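Mannonate dehydratase (Streptococcus suis, PDB 3BDK) probably catalyses the metal-dependent dehydration of D-mannonate to 2-dehydro-3-deoxy-D-gluconate, a step of pentose and glucuronate interconversion. Local coordinates at residues S24-G29 against V82-P87; C122-F125 against F129-T132; A217-D222 against R328-R333; M256-Y261 against N267-M272. All coordinates share one frame; numbering follows the deposited sequence.

Contact 1: S24-G29 against V82-P87; sequences SFRWYG and VIESIP. With DNO (D-mannose), chain C.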
loop_
_atom_site.group_PDB
_atom_site.type_symbol
_atom_site.label_atom_id
_atom_site.label_comp_id
_atom_site.label_asym_id
_atom_site.label_seq_id
_atom_site.Cartn_x
_atom_site.Cartn_y
_atom_site.Cartn_z
ATOM N N SER A 24 -10.918 -4.667 -5.130
ATOM C CA SER A 24 -11.374 -4.322 -6.475
ATOM C C SER A 24 -10.851 -2.965 -6.873
ATOM O O SER A 24 -10.132 -2.363 -6.109
ATOM C CB SER A 24 -12.887 -4.358 -6.527
ATOM O OG SER A 24 -13.320 -5.596 -6.010
ATOM N N PHE A 25 -11.216 -2.475 -8.050
ATOM C CA PHE A 25 -10.527 -1.327 -8.624
ATOM C C PHE A 25 -11.264 -0.851 -9.871
ATOM O O PHE A 25 -11.571 -1.643 -10.761
ATOM C CB PHE A 25 -9.104 -1.762 -9.002
ATOM C CG PHE A 25 -8.072 -0.686 -8.912
ATOM C CD1 PHE A 25 -7.620 -0.051 -10.053
ATOM C CD2 PHE A 25 -7.499 -0.341 -7.689
ATOM C CE1 PHE A 25 -6.635 0.934 -9.978
ATOM C CE2 PHE A 25 -6.509 0.645 -7.610
ATOM C CZ PHE A 25 -6.086 1.275 -8.744
ATOM N N ARG A 26 -11.537 0.442 -9.959
ATOM C CA ARG A 26 -12.335 0.936 -11.068
ATOM C C ARG A 26 -11.519 1.027 -12.339
ATOM O O ARG A 26 -10.391 1.514 -12.314
ATOM C CB ARG A 26 -12.956 2.294 -10.742
ATOM C CG ARG A 26 -14.059 2.706 -11.689
ATOM C CD ARG A 26 -14.824 3.860 -11.122
ATOM N NE ARG A 26 -15.770 4.448 -12.065
ATOM C CZ ARG A 26 -16.694 5.337 -11.713
ATOM N NH1 ARG A 26 -16.771 5.723 -10.448
ATOM N NH2 ARG A 26 -17.536 5.836 -12.617
ATOM N N TRP A 27 -12.089 0.547 -13.443
ATOM C CA TRP A 27 -11.464 0.671 -14.757
ATOM C C TRP A 27 -12.446 1.308 -15.749
ATOM O O TRP A 27 -13.574 0.847 -15.907
ATOM C CB TRP A 27 -10.948 -0.693 -15.244
ATOM C CG TRP A 27 -10.193 -0.635 -16.558
ATOM C CD1 TRP A 27 -8.979 -0.034 -16.794
ATOM C CD2 TRP A 27 -10.608 -1.197 -17.811
ATOM N NE1 TRP A 27 -8.621 -0.188 -18.115
ATOM C CE2 TRP A 27 -9.597 -0.893 -18.762
ATOM C CE3 TRP A 27 -11.739 -1.927 -18.223
ATOM C CZ2 TRP A 27 -9.680 -1.290 -20.093
ATOM C CZ3 TRP A 27 -11.825 -2.320 -19.554
ATOM C CH2 TRP A 27 -10.797 -1.998 -20.475
ATOM N N TYR A 28 -12.006 2.373 -16.408
ATOM C CA TYR A 28 -12.878 3.162 -17.286
ATOM C C TYR A 28 -12.999 2.669 -18.740
ATOM O O TYR A 28 -13.304 3.456 -19.652
ATOM C CB TYR A 28 -12.483 4.651 -17.232
ATOM C CG TYR A 28 -13.036 5.338 -16.008
ATOM C CD1 TYR A 28 -12.443 5.159 -14.754
ATOM C CD2 TYR A 28 -14.175 6.142 -16.094
ATOM C CE1 TYR A 28 -12.968 5.777 -13.616
ATOM C CE2 TYR A 28 -14.704 6.764 -14.966
ATOM C CZ TYR A 28 -14.099 6.576 -13.728
ATOM O OH TYR A 28 -14.627 7.193 -12.607
ATOM N N GLY A 29 -12.786 1.373 -18.954
ATOM C CA GLY A 29 -12.887 0.807 -20.293
ATOM C C GLY A 29 -11.630 0.963 -21.129
ATOM O O GLY A 29 -10.639 1.566 -20.694
ATOM N N VAL A 82 -18.645 -5.794 -9.443
ATOM C CA VAL A 82 -19.553 -4.670 -9.211
ATOM C C VAL A 82 -19.513 -3.775 -10.436
ATOM O O VAL A 82 -18.472 -3.633 -11.066
ATOM C CB VAL A 82 -19.088 -3.785 -8.020
ATOM C CG1 VAL A 82 -19.951 -2.525 -7.906
ATOM C CG2 VAL A 82 -19.080 -4.557 -6.699
ATOM N N ILE A 83 -20.640 -3.161 -10.770
ATOM C CA ILE A 83 -20.665 -2.172 -11.840
ATOM C C ILE A 83 -20.798 -0.782 -11.244
ATOM O O ILE A 83 -21.739 -0.508 -10.503
ATOM C CB ILE A 83 -21.792 -2.462 -12.860
ATOM C CG1 ILE A 83 -21.374 -3.641 -13.745
ATOM C CG2 ILE A 83 -22.119 -1.217 -13.713
ATOM C CD1 ILE A 83 -22.339 -3.984 -14.829
ATOM N N GLU A 84 -19.840 0.089 -11.537
ATOM C CA GLU A 84 -19.903 1.415 -10.975
ATOM C C GLU A 84 -20.708 2.274 -11.890
ATOM O O GLU A 84 -20.192 2.943 -12.799
ATOM C CB GLU A 84 -18.552 2.048 -10.713
ATOM C CG GLU A 84 -18.689 3.314 -9.876
ATOM C CD GLU A 84 -18.463 3.094 -8.385
ATOM O OE1 GLU A 84 -18.193 1.950 -7.964
ATOM O OE2 GLU A 84 -18.522 4.084 -7.629
ATOM N N SER A 85 -22.004 2.190 -11.634
ATOM C CA SER A 85 -22.971 3.171 -12.036
ATOM C C SER A 85 -23.608 2.856 -13.370
ATOM O O SER A 85 -22.984 2.966 -14.425
ATOM C CB SER A 85 -22.389 4.589 -12.000
ATOM O OG SER A 85 -23.385 5.529 -11.654
ATOM N N ILE A 86 -24.852 2.398 -13.272
ATOM C CA ILE A 86 -25.879 2.741 -14.239
ATOM C C ILE A 86 -26.529 4.034 -13.700
ATOM O O ILE A 86 -27.236 4.008 -12.688
ATOM C CB ILE A 86 -26.941 1.635 -14.382
ATOM C CG1 ILE A 86 -26.287 0.253 -14.499
ATOM C CG2 ILE A 86 -27.839 1.927 -15.579
ATOM C CD1 ILE A 86 -27.279 -0.907 -14.433
ATOM N N PRO A 87 -26.240 5.174 -14.345
ATOM C CA PRO A 87 -26.765 6.489 -13.952
ATOM C C PRO A 87 -28.262 6.721 -14.188
ATOM O O PRO A 87 -28.723 6.761 -15.329
ATOM C CB PRO A 87 -25.940 7.469 -14.802
ATOM C CG PRO A 87 -25.524 6.672 -16.005
ATOM C CD PRO A 87 -25.323 5.263 -15.499
HETATM C C1 DNO C . -17.075 10.797 -7.370
HETATM C C2 DNO C . -16.490 9.488 -7.926
HETATM C C3 DNO C . -16.537 9.355 -9.481
HETATM C C4 DNO C . -17.879 9.489 -10.273
HETATM C C5 DNO C . -19.186 8.884 -9.678
HETATM C C6 DNO C . -20.139 8.495 -10.815
HETATM O O1 DNO C . -16.909 11.103 -6.188
HETATM O O2 DNO C . -17.090 8.355 -7.274
HETATM O O3 DNO C . -15.974 8.096 -9.838
HETATM O O4 DNO C . -18.075 10.860 -10.647
HETATM O O5 DNO C . -18.967 7.721 -8.864
HETATM O O6 DNO C . -21.087 9.545 -11.021
#

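Contact 2: C122-F125 against F129-T132; sequences CYNF and FDWT. With DNO (D-mannose), chain C.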
loop_
_atom_site.group_PDB
_atom_site.type_symbol
_atom_site.label_atom_id
_atom_site.label_comp_id
_atom_site.label_asym_id
_atom_site.label_seq_id
_atom_site.Cartn_x
_atom_site.Cartn_y
_atom_site.Cartn_z
ATOM N N CYS A 122 -23.762 -0.186 -8.303
ATOM C CA CYS A 122 -23.720 1.122 -7.652
ATOM C C CYS A 122 -24.397 2.164 -8.567
ATOM O O CYS A 122 -24.506 1.954 -9.778
ATOM C CB CYS A 122 -22.260 1.509 -7.310
ATOM S SG CYS A 122 -21.963 3.215 -6.572
ATOM N N TYR A 123 -24.867 3.265 -7.970
ATOM C CA TYR A 123 -25.586 4.354 -8.668
ATOM C C TYR A 123 -25.914 5.414 -7.611
ATOM O O TYR A 123 -25.967 5.091 -6.422
ATOM C CB TYR A 123 -26.903 3.842 -9.276
ATOM C CG TYR A 123 -27.883 3.470 -8.200
ATOM C CD1 TYR A 123 -28.945 4.319 -7.862
ATOM C CD2 TYR A 123 -27.706 2.307 -7.463
ATOM C CE1 TYR A 123 -29.810 3.993 -6.829
ATOM C CE2 TYR A 123 -28.574 1.971 -6.434
ATOM C CZ TYR A 123 -29.619 2.819 -6.122
ATOM O OH TYR A 123 -30.463 2.458 -5.103
ATOM N N ASN A 124 -26.173 6.655 -8.029
ATOM C CA ASN A 124 -26.557 7.726 -7.082
ATOM C C ASN A 124 -27.948 8.314 -7.301
ATOM O O ASN A 124 -28.610 7.998 -8.283
ATOM C CB ASN A 124 -25.525 8.860 -7.077
ATOM C CG ASN A 124 -25.760 9.873 -8.168
ATOM O OD1 ASN A 124 -26.845 10.431 -8.292
ATOM N ND2 ASN A 124 -24.734 10.133 -8.963
ATOM N N PHE A 125 -28.372 9.179 -6.378
ATOM C CA PHE A 125 -29.616 9.938 -6.512
ATOM C C PHE A 125 -29.374 11.391 -6.101
ATOM O O PHE A 125 -29.942 11.898 -5.130
ATOM C CB PHE A 125 -30.743 9.299 -5.698
ATOM C CG PHE A 125 -32.087 9.371 -6.369
ATOM C CD1 PHE A 125 -32.495 8.368 -7.247
ATOM C CD2 PHE A 125 -32.943 10.453 -6.140
ATOM C CE1 PHE A 125 -33.741 8.433 -7.875
ATOM C CE2 PHE A 125 -34.192 10.523 -6.758
ATOM C CZ PHE A 125 -34.591 9.513 -7.625
ATOM N N PHE A 129 -25.273 17.310 -10.164
ATOM C CA PHE A 129 -23.892 16.821 -10.223
ATOM C C PHE A 129 -23.773 15.523 -9.445
ATOM O O PHE A 129 -24.608 15.253 -8.586
ATOM C CB PHE A 129 -22.926 17.830 -9.591
ATOM C CG PHE A 129 -23.213 19.264 -9.938
ATOM C CD1 PHE A 129 -23.973 20.057 -9.086
ATOM C CD2 PHE A 129 -22.713 19.824 -11.109
ATOM C CE1 PHE A 129 -24.247 21.394 -9.399
ATOM C CE2 PHE A 129 -22.982 21.148 -11.432
ATOM C CZ PHE A 129 -23.754 21.938 -10.572
ATOM N N ASP A 130 -22.721 14.742 -9.727
ATOM C CA ASP A 130 -22.420 13.545 -8.932
ATOM C C ASP A 130 -21.348 13.767 -7.863
ATOM O O ASP A 130 -21.089 12.897 -7.019
ATOM C CB ASP A 130 -22.016 12.401 -9.837
ATOM C CG ASP A 130 -23.046 12.120 -10.895
ATOM O OD1 ASP A 130 -22.617 11.793 -12.035
ATOM O OD2 ASP A 130 -24.269 12.237 -10.587
ATOM N N TRP A 131 -20.728 14.933 -7.918
ATOM C CA TRP A 131 -19.795 15.377 -6.900
ATOM C C TRP A 131 -19.444 16.825 -7.215
ATOM O O TRP A 131 -19.711 17.318 -8.315
ATOM C CB TRP A 131 -18.537 14.498 -6.879
ATOM C CG TRP A 131 -17.871 14.382 -8.218
ATOM C CD1 TRP A 131 -18.109 13.442 -9.168
ATOM C CD2 TRP A 131 -16.874 15.258 -8.766
ATOM N NE1 TRP A 131 -17.319 13.662 -10.271
ATOM C CE2 TRP A 131 -16.555 14.772 -10.056
ATOM C CE3 TRP A 131 -16.219 16.404 -8.294
ATOM C CZ2 TRP A 131 -15.599 15.386 -10.879
ATOM C CZ3 TRP A 131 -15.266 17.022 -9.125
ATOM C CH2 TRP A 131 -14.971 16.507 -10.396
ATOM N N THR A 132 -18.838 17.499 -6.252
ATOM C CA THR A 132 -18.429 18.874 -6.426
ATOM C C THR A 132 -17.124 19.053 -5.673
ATOM O O THR A 132 -17.023 18.705 -4.492
ATOM C CB THR A 132 -19.504 19.799 -5.857
ATOM O OG1 THR A 132 -20.718 19.614 -6.592
ATOM C CG2 THR A 132 -19.088 21.271 -5.916
HETATM C C1 DNO C . -17.075 10.797 -7.370
HETATM C C2 DNO C . -16.490 9.488 -7.926
HETATM C C3 DNO C . -16.537 9.355 -9.481
HETATM C C4 DNO C . -17.879 9.489 -10.273
HETATM C C5 DNO C . -19.186 8.884 -9.678
HETATM C C6 DNO C . -20.139 8.495 -10.815
HETATM O O1 DNO C . -16.909 11.103 -6.188
HETATM O O2 DNO C . -17.090 8.355 -7.274
HETATM O O3 DNO C . -15.974 8.096 -9.838
HETATM O O4 DNO C . -18.075 10.860 -10.647
HETATM O O5 DNO C . -18.967 7.721 -8.864
HETATM O O6 DNO C . -21.087 9.545 -11.021
#

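Contact 3: A217-D222 against R328-R333; sequences AIHPDD and RPDHGR. With MN (manganese (II) ion), chain D; DNO (D-mannose), chain C.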
loop_
_atom_site.group_PDB
_atom_site.type_symbol
_atom_site.label_atom_id
_atom_site.label_comp_id
_atom_site.label_asym_id
_atom_site.label_seq_id
_atom_site.Cartn_x
_atom_site.Cartn_y
_atom_site.Cartn_z
ATOM N N ALA A 217 -26.793 -0.809 -4.824
ATOM C CA ALA A 217 -25.980 -0.182 -3.789
ATOM C C ALA A 217 -25.763 1.298 -4.081
ATOM O O ALA A 217 -25.038 1.658 -5.009
ATOM C CB ALA A 217 -24.647 -0.900 -3.652
ATOM N N ILE A 218 -26.394 2.153 -3.283
ATOM C CA ILE A 218 -26.516 3.567 -3.618
ATOM C C ILE A 218 -25.317 4.360 -3.108
ATOM O O ILE A 218 -25.054 4.402 -1.906
ATOM C CB ILE A 218 -27.806 4.175 -3.036
ATOM C CG1 ILE A 218 -27.922 5.651 -3.425
ATOM C CG2 ILE A 218 -27.838 4.013 -1.524
ATOM C CD1 ILE A 218 -30.242 6.493 -3.437
ATOM N N HIS A 219 -24.594 4.988 -4.030
ATOM C CA HIS A 219 -23.496 5.876 -3.668
ATOM C C HIS A 219 -24.009 7.123 -2.954
ATOM O O HIS A 219 -24.850 7.850 -3.481
ATOM C CB HIS A 219 -22.698 6.273 -4.911
ATOM C CG HIS A 219 -21.331 6.803 -4.607
ATOM N ND1 HIS A 219 -21.099 8.123 -4.282
ATOM C CD2 HIS A 219 -20.124 6.191 -4.578
ATOM C CE1 HIS A 219 -19.808 8.300 -4.066
ATOM N NE2 HIS A 219 -19.194 7.144 -4.239
ATOM N N PRO A 220 -23.496 7.361 -1.752
ATOM C CA PRO A 220 -24.005 8.440 -0.898
ATOM C C PRO A 220 -23.791 9.811 -1.530
ATOM O O PRO A 220 -23.085 9.924 -2.532
ATOM C CB PRO A 220 -23.155 8.308 0.368
ATOM C CG PRO A 220 -21.880 7.704 -0.103
ATOM C CD PRO A 220 -22.255 6.772 -1.220
ATOM N N ASP A 221 -24.398 10.839 -0.945
ATOM C CA ASP A 221 -24.330 12.186 -1.501
ATOM C C ASP A 221 -22.987 12.840 -1.199
ATOM O O ASP A 221 -22.514 12.815 -0.063
ATOM C CB ASP A 221 -25.470 13.048 -0.954
ATOM C CG ASP A 221 -26.721 12.967 -1.804
ATOM O OD1 ASP A 221 -27.762 13.521 -1.389
ATOM O OD2 ASP A 221 -26.667 12.350 -2.889
ATOM N N ASP A 222 -22.376 13.424 -2.224
ATOM C CA ASP A 222 -20.961 13.773 -2.176
ATOM C C ASP A 222 -20.718 15.174 -2.728
ATOM O O ASP A 222 -20.599 15.361 -3.939
ATOM C CB ASP A 222 -20.130 12.749 -2.952
ATOM C CG ASP A 222 -18.685 13.178 -3.120
ATOM O OD1 ASP A 222 -18.253 14.109 -2.407
ATOM O OD2 ASP A 222 -17.982 12.584 -3.963
ATOM N N ARG A 328 -13.231 -1.252 -2.400
ATOM C CA ARG A 328 -12.516 -0.521 -3.438
ATOM C C ARG A 328 -11.899 0.759 -2.885
ATOM O O ARG A 328 -12.609 1.652 -2.421
ATOM C CB ARG A 328 -13.451 -0.194 -4.604
ATOM C CG ARG A 328 -12.884 0.815 -5.590
ATOM C CD ARG A 328 -13.985 1.446 -6.427
ATOM N NE ARG A 328 -13.649 2.807 -6.836
ATOM C CZ ARG A 328 -14.526 3.678 -7.326
ATOM N NH1 ARG A 328 -15.797 3.331 -7.471
ATOM N NH2 ARG A 328 -14.132 4.896 -7.671
ATOM N N PRO A 329 -10.574 0.843 -2.939
ATOM C CA PRO A 329 -9.877 2.128 -2.820
ATOM C C PRO A 329 -10.422 3.161 -3.799
ATOM O O PRO A 329 -10.182 3.057 -5.002
ATOM C CB PRO A 329 -8.433 1.771 -3.180
ATOM C CG PRO A 329 -8.557 0.599 -4.086
ATOM C CD PRO A 329 -9.739 -0.183 -3.587
ATOM N N ASP A 330 -11.150 4.146 -3.283
ATOM C CA ASP A 330 -11.576 5.286 -4.086
ATOM C C ASP A 330 -10.410 6.228 -4.369
ATOM O O ASP A 330 -9.248 5.824 -4.325
ATOM C CB ASP A 330 -12.706 6.042 -3.386
ATOM C CG ASP A 330 -13.884 6.308 -4.303
ATOM O OD1 ASP A 330 -13.672 6.417 -5.529
ATOM O OD2 ASP A 330 -15.021 6.410 -3.798
ATOM N N HIS A 331 -10.730 7.486 -4.656
ATOM C CA HIS A 331 -9.753 8.417 -5.210
ATOM C C HIS A 331 -8.390 8.242 -4.550
ATOM O O HIS A 331 -8.297 7.827 -3.394
ATOM C CB HIS A 331 -10.235 9.860 -5.047
ATOM C CG HIS A 331 -11.642 10.081 -5.507
ATOM N ND1 HIS A 331 -12.714 9.389 -4.986
ATOM C CD2 HIS A 331 -12.153 10.919 -6.440
ATOM C CE1 HIS A 331 -13.825 9.791 -5.579
ATOM N NE2 HIS A 331 -13.512 10.718 -6.465
ATOM N N GLY A 332 -7.333 8.562 -5.290
ATOM C CA GLY A 332 -6.014 8.720 -4.710
ATOM C C GLY A 332 -5.424 10.092 -4.973
ATOM O O GLY A 332 -5.929 10.845 -5.805
ATOM N N ARG A 333 -4.351 10.416 -4.261
ATOM C CA ARG A 333 -3.587 11.628 -4.535
ATOM C C ARG A 333 -2.930 11.567 -5.909
ATOM O O ARG A 333 -2.734 10.486 -6.467
ATOM C CB ARG A 333 -2.525 11.847 -3.454
ATOM C CG ARG A 333 -3.082 11.913 -2.041
ATOM C CD ARG A 333 -2.304 11.009 -1.099
ATOM N NE ARG A 333 -0.955 11.509 -0.850
ATOM C CZ ARG A 333 0.141 10.760 -0.907
ATOM N NH1 ARG A 333 0.052 9.471 -1.205
ATOM N NH2 ARG A 333 1.329 11.299 -0.666
HETATM MN MN MN D . -16.905 7.139 -5.192
HETATM C C1 DNO C . -17.075 10.797 -7.370
HETATM C C2 DNO C . -16.490 9.488 -7.926
HETATM C C3 DNO C . -16.537 9.355 -9.481
HETATM C C4 DNO C . -17.879 9.489 -10.273
HETATM C C5 DNO C . -19.186 8.884 -9.678
HETATM C C6 DNO C . -20.139 8.495 -10.815
HETATM O O1 DNO C . -16.909 11.103 -6.188
HETATM O O2 DNO C . -17.090 8.355 -7.274
HETATM O O3 DNO C . -15.974 8.096 -9.838
HETATM O O4 DNO C . -18.075 10.860 -10.647
HETATM O O5 DNO C . -18.967 7.721 -8.864
HETATM O O6 DNO C . -21.087 9.545 -11.021
#

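Contact 4: M256-Y261 against N267-M272; sequences MCVGSY and NDVLAM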
loop_
_atom_site.group_PDB
_atom_site.type_symbol
_atom_site.label_atom_id
_atom_site.label_comp_id
_atom_site.label_asym_id
_atom_site.label_seq_id
_atom_site.Cartn_x
_atom_site.Cartn_y
_atom_site.Cartn_z
ATOM N N MET A 256 -21.310 1.983 1.150
ATOM C CA MET A 256 -20.713 2.697 2.277
ATOM C C MET A 256 -19.400 3.380 1.864
ATOM O O MET A 256 -18.313 2.826 2.035
ATOM C CB MET A 256 -20.474 1.752 3.451
ATOM C CG MET A 256 -19.724 2.405 4.654
ATOM S SD MET A 256 -20.271 4.079 5.181
ATOM C CE MET A 256 -21.844 3.678 5.954
ATOM N N CYS A 257 -19.503 4.573 1.291
ATOM C CA CYS A 257 -18.305 5.338 0.968
ATOM C C CYS A 257 -18.015 6.158 2.207
ATOM O O CYS A 257 -18.519 7.277 2.360
ATOM C CB CYS A 257 -18.527 6.223 -0.269
ATOM S SG CYS A 257 -17.158 7.317 -0.660
ATOM N N VAL A 258 -17.250 5.571 3.122
ATOM C CA VAL A 258 -16.876 6.247 4.357
ATOM C C VAL A 258 -16.330 7.668 4.147
ATOM O O VAL A 258 -16.509 8.522 5.014
ATOM C CB VAL A 258 -15.879 5.419 5.231
ATOM C CG1 VAL A 258 -16.530 4.175 5.753
ATOM C CG2 VAL A 258 -14.573 5.106 4.486
ATOM N N GLY A 259 -15.672 7.909 3.012
ATOM C CA GLY A 259 -15.107 9.204 2.681
ATOM C C GLY A 259 -16.165 10.259 2.441
ATOM O O GLY A 259 -16.039 11.408 2.906
ATOM N N SER A 260 -17.205 9.884 1.694
ATOM C CA SER A 260 -18.288 10.812 1.363
ATOM C C SER A 260 -19.005 11.186 2.625
ATOM O O SER A 260 -19.203 12.361 2.895
ATOM C CB SER A 260 -19.271 10.203 0.363
ATOM O OG SER A 260 -18.798 10.370 -0.975
ATOM N N TYR A 261 -19.359 10.180 3.416
ATOM C CA TYR A 261 -19.994 10.406 4.697
ATOM C C TYR A 261 -19.141 11.171 5.709
ATOM O O TYR A 261 -19.681 11.992 6.448
ATOM C CB TYR A 261 -20.482 9.101 5.307
ATOM C CG TYR A 261 -21.726 8.551 4.654
ATOM C CD1 TYR A 261 -21.769 7.238 4.184
ATOM C CD2 TYR A 261 -22.869 9.331 4.527
ATOM C CE1 TYR A 261 -22.914 6.729 3.598
ATOM C CE2 TYR A 261 -24.007 8.836 3.937
ATOM C CZ TYR A 261 -24.028 7.538 3.467
ATOM O OH TYR A 261 -25.175 7.053 2.860
ATOM N N ASN A 267 -21.235 13.397 10.979
ATOM C CA ASN A 267 -21.390 11.964 10.737
ATOM C C ASN A 267 -20.355 11.103 11.458
ATOM O O ASN A 267 -19.184 11.495 11.569
ATOM C CB ASN A 267 -21.345 11.676 9.236
ATOM C CG ASN A 267 -22.626 12.034 8.549
ATOM O OD1 ASN A 267 -23.678 12.045 9.166
ATOM N ND2 ASN A 267 -22.553 12.321 7.266
ATOM N N ASP A 268 -20.793 9.936 11.933
ATOM C CA ASP A 268 -19.918 8.948 12.559
ATOM C C ASP A 268 -19.957 7.677 11.676
ATOM O O ASP A 268 -20.823 6.789 11.850
ATOM C CB ASP A 268 -20.355 8.684 14.011
ATOM C CG ASP A 268 -19.575 7.533 14.689
ATOM O OD1 ASP A 268 -18.935 6.688 14.025
ATOM O OD2 ASP A 268 -19.623 7.456 15.928
ATOM N N VAL A 269 -19.021 7.618 10.721
ATOM C CA VAL A 269 -18.925 6.518 9.788
ATOM C C VAL A 269 -18.738 5.154 10.475
ATOM O O VAL A 269 -19.249 4.131 9.978
ATOM C CB VAL A 269 -17.838 6.745 8.672
ATOM C CG1 VAL A 269 -18.054 8.075 7.932
ATOM C CG2 VAL A 269 -16.419 6.653 9.222
ATOM N N LEU A 270 -18.026 5.130 11.607
ATOM C CA LEU A 270 -17.848 3.879 12.344
ATOM C C LEU A 270 -19.179 3.340 12.807
ATOM O O LEU A 270 -19.445 2.152 12.648
ATOM C CB LEU A 270 -16.915 4.022 13.543
ATOM C CG LEU A 270 -15.430 4.213 13.237
ATOM C CD1 LEU A 270 -14.625 3.989 14.485
ATOM C CD2 LEU A 270 -14.999 3.279 12.156
ATOM N N ALA A 271 -20.013 4.205 13.372
ATOM C CA ALA A 271 -21.344 3.790 13.791
ATOM C C ALA A 271 -22.197 3.484 12.564
ATOM O O ALA A 271 -22.931 2.508 12.550
ATOM C CB ALA A 271 -21.990 4.853 14.649
ATOM N N MET A 272 -22.078 4.311 11.530
ATOM C CA MET A 272 -22.889 4.146 10.340
ATOM C C MET A 272 -22.575 2.831 9.625
ATOM O O MET A 272 -23.468 2.111 9.135
ATOM C CB MET A 272 -22.671 5.316 9.393
ATOM C CG MET A 272 -23.670 6.434 9.571
ATOM S SD MET A 272 -23.591 7.516 8.144
ATOM C CE MET A 272 -22.179 8.485 8.612
#

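Contact 1: S24-G29 against V82-P87
Arg26 sends its side chain across to Glu84, starting from a CB that already points toward 82-87. CG stands anti to the backbone N (chi1 -166°), and from there the chain runs extended to NE, so that CD first meets Glu84 at its CG, 4.1 Å away. NE and CZ approach the same methylene more closely, and NH1 lies 3.1 Å from Glu84 CG, which sits over one face of the guanidinium toward its rim. Glu84 closes strand 79-84 of the xylose isomerase-like TIM barrel, the strand end at which the sugar is bound. Its carboxylate plane is turned 39° from the guanidinium, and Glu84 OE2 is 3.7 Å from Arg26 NH1, well out of plane: a long salt bridge of charges alone. Glu84 OE1 is instead paired with Arg328. In the guanidinium plane, NH1 gives a weak hydrogen bond to O5 of D-mannose (3.4 Å); sugar O3, oblique to the guanidinium, lies 2.6 Å from Arg26 NH1 and donates to Tyr28 OH (3.2 Å). NH2 reaches Tyr53 OH weakly.

Contact 2: C122-F125 against F129-T132
Asn124 and Asp130 meet through their side-chain ends beside the bound sugar. The two oxygens of Asp130 divide their work: OD1 lies 2.9 Å from O6 of D-mannose, while OD2 accepts a hydrogen bond of 2.7 Å from Asn124 ND2. That bond is somewhat bent (152°). It leaves the amide nearly in its own plane but reaches OD2 from above the carboxylate plane; the two flat groups stand 57° apart. The next residue, Trp131, presents the edge of its indole to the ligand, with NE1 2.9 Å from sugar O4, so neighbouring side chains of one loop line two parts of the pocket. Behind this first shell, Asn124 has chi1 of 85°, which sets its CG between the backbone N and carbonyl carbon. Its OD1 accepts from the backbone N of Met126, fixing the rotation of the amide that holds Asp130. Lys93 adds a weak hydrogen bond to Asn124 OD1 and a long ion pair to Asp130 OD2. The loop 129-132 comes after strand 120-123, whose Tyr123 and the adjoining Phe125 pack outward on helix 191-210 and strand 215-218, and it leads on toward strand 135-139.

Contact 3: A217-D222 against R328-R333
His219 and Asp330 are the nearest residues of the two backbones, yet their CA atoms are 11.9 Å apart. Each segment leaves the end of a parallel strand, 215-218 or 327-328, and continues as loop, so the space between them is bridged by side chains and bound groups. A manganese ion lies there, bound by His219 NE2 at 2.5 Å and by Asp330 OD2 also at 2.5 Å. His286 from a third strand and O2 of D-mannose, 2.4 Å from the metal, add further ligands. A metal held by loops and strand ends at one mouth of the barrel is in keeping with the xylose isomerase-like TIM fold, and the sugar binds directly to it. With CG anti to the backbone N (chi1 -161°), the His219 imidazole reaches inward; its other nitrogen, ND1, donates to Pro220 O (3.2 Å) on a lone pair in the carbonyl plane, which helps to fix the ring. Asp330 is steadied as a second shell would do it: OD1, the oxygen not bound to metal, forms a salt bridge of 2.7 Å with Arg328 NH2. Around the sugar, Asp222 OD2 is 2.9 Å from O1, and the edge of the His331 ring faces the same oxygen, with CE1 at 3.4 Å. Asp222 OD1 pairs with Arg133, whereas Arg333 extends to Ala41 and Pro43 of the second subunit.

Contact 4: M256-Y261 against N267-M272
Tyr261 and Met272 are brought together by two torsions. The tyrosine CG is anti to its carbonyl carbon (chi1 -75°), and the methionine folds at its last bond (chi3 -81°). Met272 SD thereby sits over one face of the Tyr261 ring, 4.2 Å from the centroid and only 15° off the ring normal, a Met-aromatic contact. The methyl lies on the same side of the ring, near its root, with Met272 CE 3.8 Å from Tyr261 CB. Met256, from the end of strand 252-257, bends at chi2 and chi3 to lay its CE 3.9 Å from Met272 CB. Val269 fills the neighbouring place: its CG1 touches Tyr261 CB (3.7 Å), and its CB faces Val258 CG1 (4.1 Å). The polar link is Asn267 ND2, which donates in its amide plane to Tyr261 O at 3.0 Å and also bonds Thr235 O. Both helices begin with a side-chain cap: Ser260 N donates weakly to Cys257 SG, and Ala271 N donates more firmly to Asp268 OD1 (2.8 Å). Strand 252-257, the short helix 258-262 and helix 269-278, leading into parallel strand 282-286, make a beta-alpha-beta crossover of the TIM barrel.

How the contacts relate
Contacts 1, 2 and 3 all touch the D-mannose, and contact 3 also supplies two ligands of the manganese ion. Neighbouring strands join them. Ile83 O of contact 1 lies 3.0 Å from Cys122 N of contact 2, a probable hydrogen bond, as is that of Tyr123 O with His219 N of contact 3 (2.8 Å). A salt bridge, Glu84 OE1 to Arg328 NH1 at 2.8 Å, ties contact 1 directly to contact 3. Contact 4, nested in the chain loop that contact 3 closes, lies behind the pocket: Tyr261's side chain is about 12 Å from the sugar, yet its CZ packs 3.3 Å from Pro220 CB, next to metal-binding His219.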